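Uncharacterized tRNA/rRNA methyltransferase HI_0380 (Haemophilus influenzae, PDB 3ILK) probably transfers methyl groups from S-adenosyl-L-methionine to RNA, as a member of the TrmH (SpoU) family of the SPOUT-type methyltransferases. Local coordinates at residues Arg9-Glu14 with Asp69-Asp74; Arg26-Met31 with Leu151-Leu156. All coordinates share one frame; numbering follows the deposited sequence.

Interaction 1. Residues Arg9-Glu14 with Asp69-Asp74; sequences RIVLIE and DEAVDD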
loop_
_atom_site.group_PDB
_atom_site.type_symbol
_atom_site.label_atom_id
_atom_site.label_comp_id
_atom_site.label_asym_id
_atom_site.label_seq_id
_atom_site.Cartn_x
_atom_site.Cartn_y
_atom_site.Cartn_z
ATOM N N ARG A 9 20.954 7.556 -11.747
ATOM C CA ARG A 9 22.069 6.628 -11.592
ATOM C C ARG A 9 22.093 6.137 -10.161
ATOM O O ARG A 9 22.197 6.944 -9.228
ATOM C CB ARG A 9 23.397 7.333 -11.950
ATOM C CG ARG A 9 24.666 6.414 -11.855
ATOM C CD ARG A 9 25.942 7.149 -12.243
ATOM N NE ARG A 9 25.833 7.805 -13.558
ATOM C CZ ARG A 9 26.580 8.821 -13.993
ATOM N NH1 ARG A 9 27.558 9.365 -13.253
ATOM N NH2 ARG A 9 26.318 9.324 -15.195
ATOM N N ILE A 10 22.088 4.823 -9.991
ATOM C CA ILE A 10 22.253 4.188 -8.696
ATOM C C ILE A 10 23.747 3.877 -8.509
ATOM O O ILE A 10 24.335 3.162 -9.307
ATOM C CB ILE A 10 21.386 2.888 -8.614
ATOM C CG1 ILE A 10 19.881 3.206 -8.738
ATOM C CG2 ILE A 10 21.669 2.053 -7.325
ATOM C CD1 ILE A 10 19.302 4.003 -7.583
ATOM N N VAL A 11 24.362 4.442 -7.473
ATOM C CA VAL A 11 25.791 4.202 -7.256
ATOM C C VAL A 11 25.999 3.338 -6.020
ATOM O O VAL A 11 25.515 3.657 -4.963
ATOM C CB VAL A 11 26.569 5.535 -7.065
ATOM C CG1 VAL A 11 28.102 5.220 -6.851
ATOM C CG2 VAL A 11 26.252 6.559 -8.264
ATOM N N LEU A 12 26.758 2.258 -6.139
ATOM C CA LEU A 12 27.074 1.432 -5.002
ATOM C C LEU A 12 28.581 1.529 -4.640
ATOM O O LEU A 12 29.490 1.069 -5.418
ATOM C CB LEU A 12 26.723 -0.035 -5.311
ATOM C CG LEU A 12 25.376 -0.386 -5.950
ATOM C CD1 LEU A 12 25.227 -1.952 -6.100
ATOM C CD2 LEU A 12 24.176 0.191 -5.180
ATOM N N ILE A 13 28.828 2.120 -3.463
ATOM C CA ILE A 13 30.197 2.300 -2.945
ATOM C C ILE A 13 30.776 1.038 -2.344
ATOM O O ILE A 13 30.307 0.562 -1.309
ATOM C CB ILE A 13 30.275 3.359 -1.861
ATOM C CG1 ILE A 13 29.552 4.676 -2.307
ATOM C CG2 ILE A 13 31.728 3.671 -1.510
ATOM C CD1 ILE A 13 30.092 5.300 -3.601
ATOM N N GLU A 14 31.851 0.561 -2.961
ATOM C CA GLU A 14 32.623 -0.596 -2.456
ATOM C C GLU A 14 31.743 -1.700 -2.002
ATOM O O GLU A 14 31.642 -1.927 -0.820
ATOM C CB GLU A 14 33.564 -0.196 -1.317
ATOM C CG GLU A 14 34.487 0.926 -1.725
ATOM C CD GLU A 14 35.395 1.368 -0.597
ATOM O OE1 GLU A 14 35.645 0.584 0.359
ATOM O OE2 GLU A 14 35.928 2.466 -0.689
ATOM N N ASP A 69 33.857 10.983 -7.253
ATOM C CA ASP A 69 33.767 12.029 -8.275
ATOM C C ASP A 69 33.411 11.498 -9.660
ATOM O O ASP A 69 32.501 12.023 -10.317
ATOM C CB ASP A 69 35.074 12.858 -8.318
ATOM C CG ASP A 69 35.150 13.844 -7.173
ATOM O OD1 ASP A 69 34.246 13.819 -6.321
ATOM O OD2 ASP A 69 36.103 14.640 -7.104
ATOM N N GLU A 70 34.075 10.436 -10.094
ATOM C CA GLU A 70 33.708 9.827 -11.375
ATOM C C GLU A 70 32.290 9.231 -11.277
ATOM O O GLU A 70 31.463 9.436 -12.196
ATOM C CB GLU A 70 34.738 8.780 -11.822
ATOM C CG GLU A 70 36.018 9.419 -12.278
ATOM C CD GLU A 70 37.191 8.453 -12.248
ATOM O OE1 GLU A 70 37.857 8.329 -13.288
ATOM O OE2 GLU A 70 37.462 7.844 -11.183
ATOM N N ALA A 71 31.995 8.575 -10.141
ATOM C CA ALA A 71 30.700 7.901 -9.973
ATOM C C ALA A 71 29.525 8.857 -10.129
ATOM O O ALA A 71 28.478 8.441 -10.552
ATOM C CB ALA A 71 30.608 7.146 -8.650
ATOM N N VAL A 72 29.710 10.139 -9.810
ATOM C CA VAL A 72 28.627 11.120 -9.902
ATOM C C VAL A 72 28.828 12.145 -10.995
ATOM O O VAL A 72 28.084 13.145 -11.059
ATOM C CB VAL A 72 28.408 11.877 -8.577
ATOM C CG1 VAL A 72 28.005 10.929 -7.418
ATOM C CG2 VAL A 72 29.648 12.746 -8.218
ATOM N N ASP A 73 29.835 11.920 -11.839
ATOM C CA ASP A 73 30.084 12.701 -13.069
ATOM C C ASP A 73 28.746 13.028 -13.771
ATOM O O ASP A 73 27.935 12.134 -14.045
ATOM C CB ASP A 73 30.983 11.852 -14.006
ATOM C CG ASP A 73 31.275 12.523 -15.372
ATOM O OD1 ASP A 73 30.758 12.040 -16.413
ATOM O OD2 ASP A 73 32.065 13.485 -15.405
ATOM N N ASP A 74 28.507 14.303 -14.055
ATOM C CA ASP A 74 27.369 14.642 -14.873
ATOM C C ASP A 74 26.013 14.469 -14.193
ATOM O O ASP A 74 24.988 14.483 -14.877
ATOM C CB ASP A 74 27.379 13.854 -16.194
ATOM C CG ASP A 74 26.950 14.705 -17.389
ATOM O OD1 ASP A 74 26.059 14.273 -18.169
ATOM O OD2 ASP A 74 27.501 15.812 -17.537
HETATM O O HOH W 1 28.654 10.505 -17.034
#
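Arg9 runs straight out from strand 8-13 through chi1 (-178°) and chi2, then bends at chi3 (-53°), which brings its guanidinium to the carbonyls that close helix 68-71 and begin the loop after it. Two of them share one nitrogen. NH1 gives an almost straight bond to Ala71 O at 3.0 Å, arriving well above that carbonyl plane although the oxygen lies in the plane of the guanidinium. The second, from NH1 to Asp73 O at 2.9 Å, is more bent but meets a lone pair in the carbonyl plane. A water accepts a hydrogen bond from Arg9 NH2 (3.2 Å) and donates one to Asp73 OD1, tying the carboxylate in without direct contact; this side of the contact lies near the surface. Two residues along the strand, Val11 presses CG1 on Ala71 CB at 3.6 Å, and its CG2 lies beside Ala71 O. Val39 of the neighbouring strand 35-39 touches both Val11 and Ala71, and Val65 of strand 63-65 touches Ala71. Through this contact the strand holds the C-terminal end of a short helix against one face of the parallel sheet, an α/β arrangement that fits the knotted SPOUT methyltransferase fold.

Interaction 2. Residues Arg26-Met31 with Leu151-Leu156; sequences RAMKTM and LVSYEL. With SO4 (sulfate ion), chain I.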
loop_
_atom_site.group_PDB
_atom_site.type_symbol
_atom_site.label_atom_id
_atom_site.label_comp_id
_atom_site.label_asym_id
_atom_site.label_seq_id
_atom_site.Cartn_x
_atom_site.Cartn_y
_atom_site.Cartn_z
ATOM N N ARG A 26 18.698 -6.709 -9.549
ATOM C CA ARG A 26 17.321 -7.255 -9.453
ATOM C C ARG A 26 16.308 -6.258 -8.825
ATOM O O ARG A 26 15.268 -5.940 -9.456
ATOM C CB ARG A 26 17.364 -8.634 -8.743
ATOM C CG ARG A 26 16.018 -9.377 -8.681
ATOM C CD ARG A 26 16.143 -10.599 -7.806
ATOM N NE ARG A 26 14.975 -11.492 -7.900
ATOM C CZ ARG A 26 14.859 -12.648 -7.260
ATOM N NH1 ARG A 26 15.834 -13.086 -6.489
ATOM N NH2 ARG A 26 13.772 -13.370 -7.401
ATOM N N ALA A 27 16.601 -5.734 -7.622
ATOM C CA ALA A 27 15.712 -4.729 -6.967
ATOM C C ALA A 27 15.394 -3.530 -7.883
ATOM O O ALA A 27 14.224 -3.180 -8.087
ATOM C CB ALA A 27 16.293 -4.226 -5.602
HETATM N N MSE A 28 16.422 -2.972 -8.483
HETATM C CA MSE A 28 16.258 -1.921 -9.483
HETATM C C MSE A 28 15.304 -2.288 -10.642
HETATM O O MSE A 28 14.421 -1.459 -11.031
HETATM C CB MSE A 28 17.615 -1.560 -10.104
HETATM C CG MSE A 28 18.617 -0.959 -9.132
HETATM SE SE MSE A 28 20.390 -0.696 -9.865
HETATM C CE MSE A 28 20.098 0.386 -11.419
ATOM N N LYS A 29 15.543 -3.441 -11.262
ATOM C CA LYS A 29 14.743 -3.850 -12.396
ATOM C C LYS A 29 13.268 -4.063 -12.025
ATOM O O LYS A 29 12.398 -3.774 -12.838
ATOM C CB LYS A 29 15.319 -5.103 -13.090
ATOM C CG LYS A 29 14.686 -5.397 -14.477
ATOM C CD LYS A 29 15.387 -6.515 -15.167
ATOM C CE LYS A 29 14.847 -6.746 -16.583
ATOM N NZ LYS A 29 15.651 -7.772 -17.252
ATOM N N THR A 30 12.981 -4.557 -10.819
ATOM C CA THR A 30 11.588 -4.761 -10.422
ATOM C C THR A 30 10.872 -3.415 -10.427
ATOM O O THR A 30 9.669 -3.388 -10.483
ATOM C CB THR A 30 11.415 -5.384 -8.988
ATOM O OG1 THR A 30 11.968 -4.506 -7.996
ATOM C CG2 THR A 30 12.086 -6.713 -8.873
HETATM N N MSE A 31 11.616 -2.305 -10.340
HETATM C CA MSE A 31 10.987 -0.977 -10.233
HETATM C C MSE A 31 11.211 -0.114 -11.460
HETATM O O MSE A 31 10.692 1.003 -11.544
HETATM C CB MSE A 31 11.428 -0.231 -8.960
HETATM C CG MSE A 31 10.995 -0.920 -7.687
HETATM SE SE MSE A 31 9.062 -1.014 -7.459
HETATM C CE MSE A 31 8.855 -2.870 -6.949
ATOM N N LEU A 151 13.968 -0.549 -1.451
ATOM C CA LEU A 151 13.018 0.409 -0.858
ATOM C C LEU A 151 13.094 1.744 -1.524
ATOM O O LEU A 151 12.060 2.397 -1.761
ATOM C CB LEU A 151 13.273 0.627 0.639
ATOM C CG LEU A 151 12.916 -0.421 1.675
ATOM C CD1 LEU A 151 12.782 0.270 3.007
ATOM C CD2 LEU A 151 11.601 -1.093 1.318
ATOM N N VAL A 152 14.300 2.182 -1.852
ATOM C CA VAL A 152 14.412 3.574 -2.465
ATOM C C VAL A 152 13.806 3.527 -3.884
ATOM O O VAL A 152 13.096 4.464 -4.318
ATOM C CB VAL A 152 15.887 4.006 -2.544
ATOM C CG1 VAL A 152 16.070 5.277 -3.430
ATOM C CG2 VAL A 152 16.454 4.210 -1.141
ATOM N N SER A 153 14.095 2.428 -4.595
ATOM C CA SER A 153 13.579 2.190 -5.984
ATOM C C SER A 153 12.067 2.167 -5.988
ATOM O O SER A 153 11.419 2.759 -6.875
ATOM C CB SER A 153 14.068 0.830 -6.537
ATOM O OG SER A 153 15.479 0.783 -6.642
ATOM N N TYR A 154 11.489 1.473 -5.004
ATOM C CA TYR A 154 10.057 1.408 -4.871
ATOM C C TYR A 154 9.456 2.857 -4.664
ATOM O O TYR A 154 8.526 3.210 -5.299
ATOM C CB TYR A 154 9.673 0.460 -3.743
ATOM C CG TYR A 154 8.259 0.671 -3.217
ATOM C CD1 TYR A 154 7.139 0.130 -3.892
ATOM C CD2 TYR A 154 8.037 1.384 -2.076
ATOM C CE1 TYR A 154 5.853 0.328 -3.408
ATOM C CE2 TYR A 154 6.732 1.581 -1.586
ATOM C CZ TYR A 154 5.657 1.045 -2.261
ATOM O OH TYR A 154 4.369 1.206 -1.793
ATOM N N GLU A 155 10.019 3.663 -3.783
ATOM C CA GLU A 155 9.486 5.011 -3.539
ATOM C C GLU A 155 9.691 5.845 -4.791
ATOM O O GLU A 155 8.838 6.639 -5.145
ATOM C CB GLU A 155 10.167 5.687 -2.329
ATOM C CG GLU A 155 9.662 5.289 -0.938
ATOM C CD GLU A 155 8.204 5.656 -0.631
ATOM O OE1 GLU A 155 7.849 5.688 0.551
ATOM O OE2 GLU A 155 7.407 5.937 -1.547
ATOM N N LEU A 156 10.797 5.627 -5.496
ATOM C CA LEU A 156 10.986 6.262 -6.797
ATOM C C LEU A 156 9.890 5.909 -7.814
ATOM O O LEU A 156 9.259 6.810 -8.439
ATOM C CB LEU A 156 12.373 6.024 -7.359
ATOM C CG LEU A 156 13.554 6.667 -6.614
ATOM C CD1 LEU A 156 14.811 6.008 -7.166
ATOM C CD2 LEU A 156 13.602 8.236 -6.751
HETATM S S SO4 I . 15.079 -16.368 -5.039
HETATM O O1 SO4 I . 14.796 -16.609 -6.441
HETATM O O2 SO4 I . 16.473 -16.724 -4.754
HETATM O O3 SO4 I . 14.904 -14.955 -4.733
HETATM O O4 SO4 I . 14.211 -17.145 -4.180
#
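Met31, a selenomethionine, folds its side chain over the backbone between Ser153 and Tyr154 on helix 145-169. CG stands anti to the carbonyl carbon, and bends at chi2 (-64°) and chi3 lay the selenium along the neighbouring helix. CB lies 3.7 Å from Ser153 CB, CG reaches Tyr154 N at 3.6 Å, and SE comes within 4.0 Å of Tyr154 CB. The tyrosine leads its ring away from this meeting point, and the selenium sits beside the ring edge, 5.5 Å from the centroid and 81° off the normal: a Met-aromatic contact made at the edge. Tyr154 OH is hydrogen-bonded to Glu155 of the second subunit. Ser153 points at the partner helix, yet its OG bonds back to Val149 O within its own helix and meets Met28 CA at 4.0 Å only by packing. On helix 18-31, Thr30 OG1 likewise bonds back to Ala27 O at 2.6 Å. The extended Arg26 leaves the interface and gives O3 of a sulfate, probably from the crystallisation liquor, a bond from NH1 at 2.7 Å; Asn20 and Asn144 of the second subunit also hold this ion. Between these two short, nearly parallel segments (12°), the chemistry is thus van der Waals contact plus a polarisable selenium at an aromatic edge; just beyond them, Arg157 adds a hydrogen bond to Met31 O.

Interaction 2 is buried throughout and lies close to the centre of the chain, whereas interaction 1 sits farther out and runs from buried residues to exposed aspartates and a water. Their chemistry follows that difference: in 9-14 with 69-74 an arginine binds main-chain oxygens at the C-terminal end of helix 68-71, against the sheet, while 26-31 with 151-156 packs a selenomethionine on a helix backbone and an aromatic edge, next to the second subunit. No element is common to both, but strand 8-13 leads directly into helix 18-31, and the two contacts touch where Ile10 CG1 packs on Met28 CE at 3.9 Å. The strand therefore has Val11 and Arg9 turned to helix 68-71, and Ile10 turned to helix 18-31.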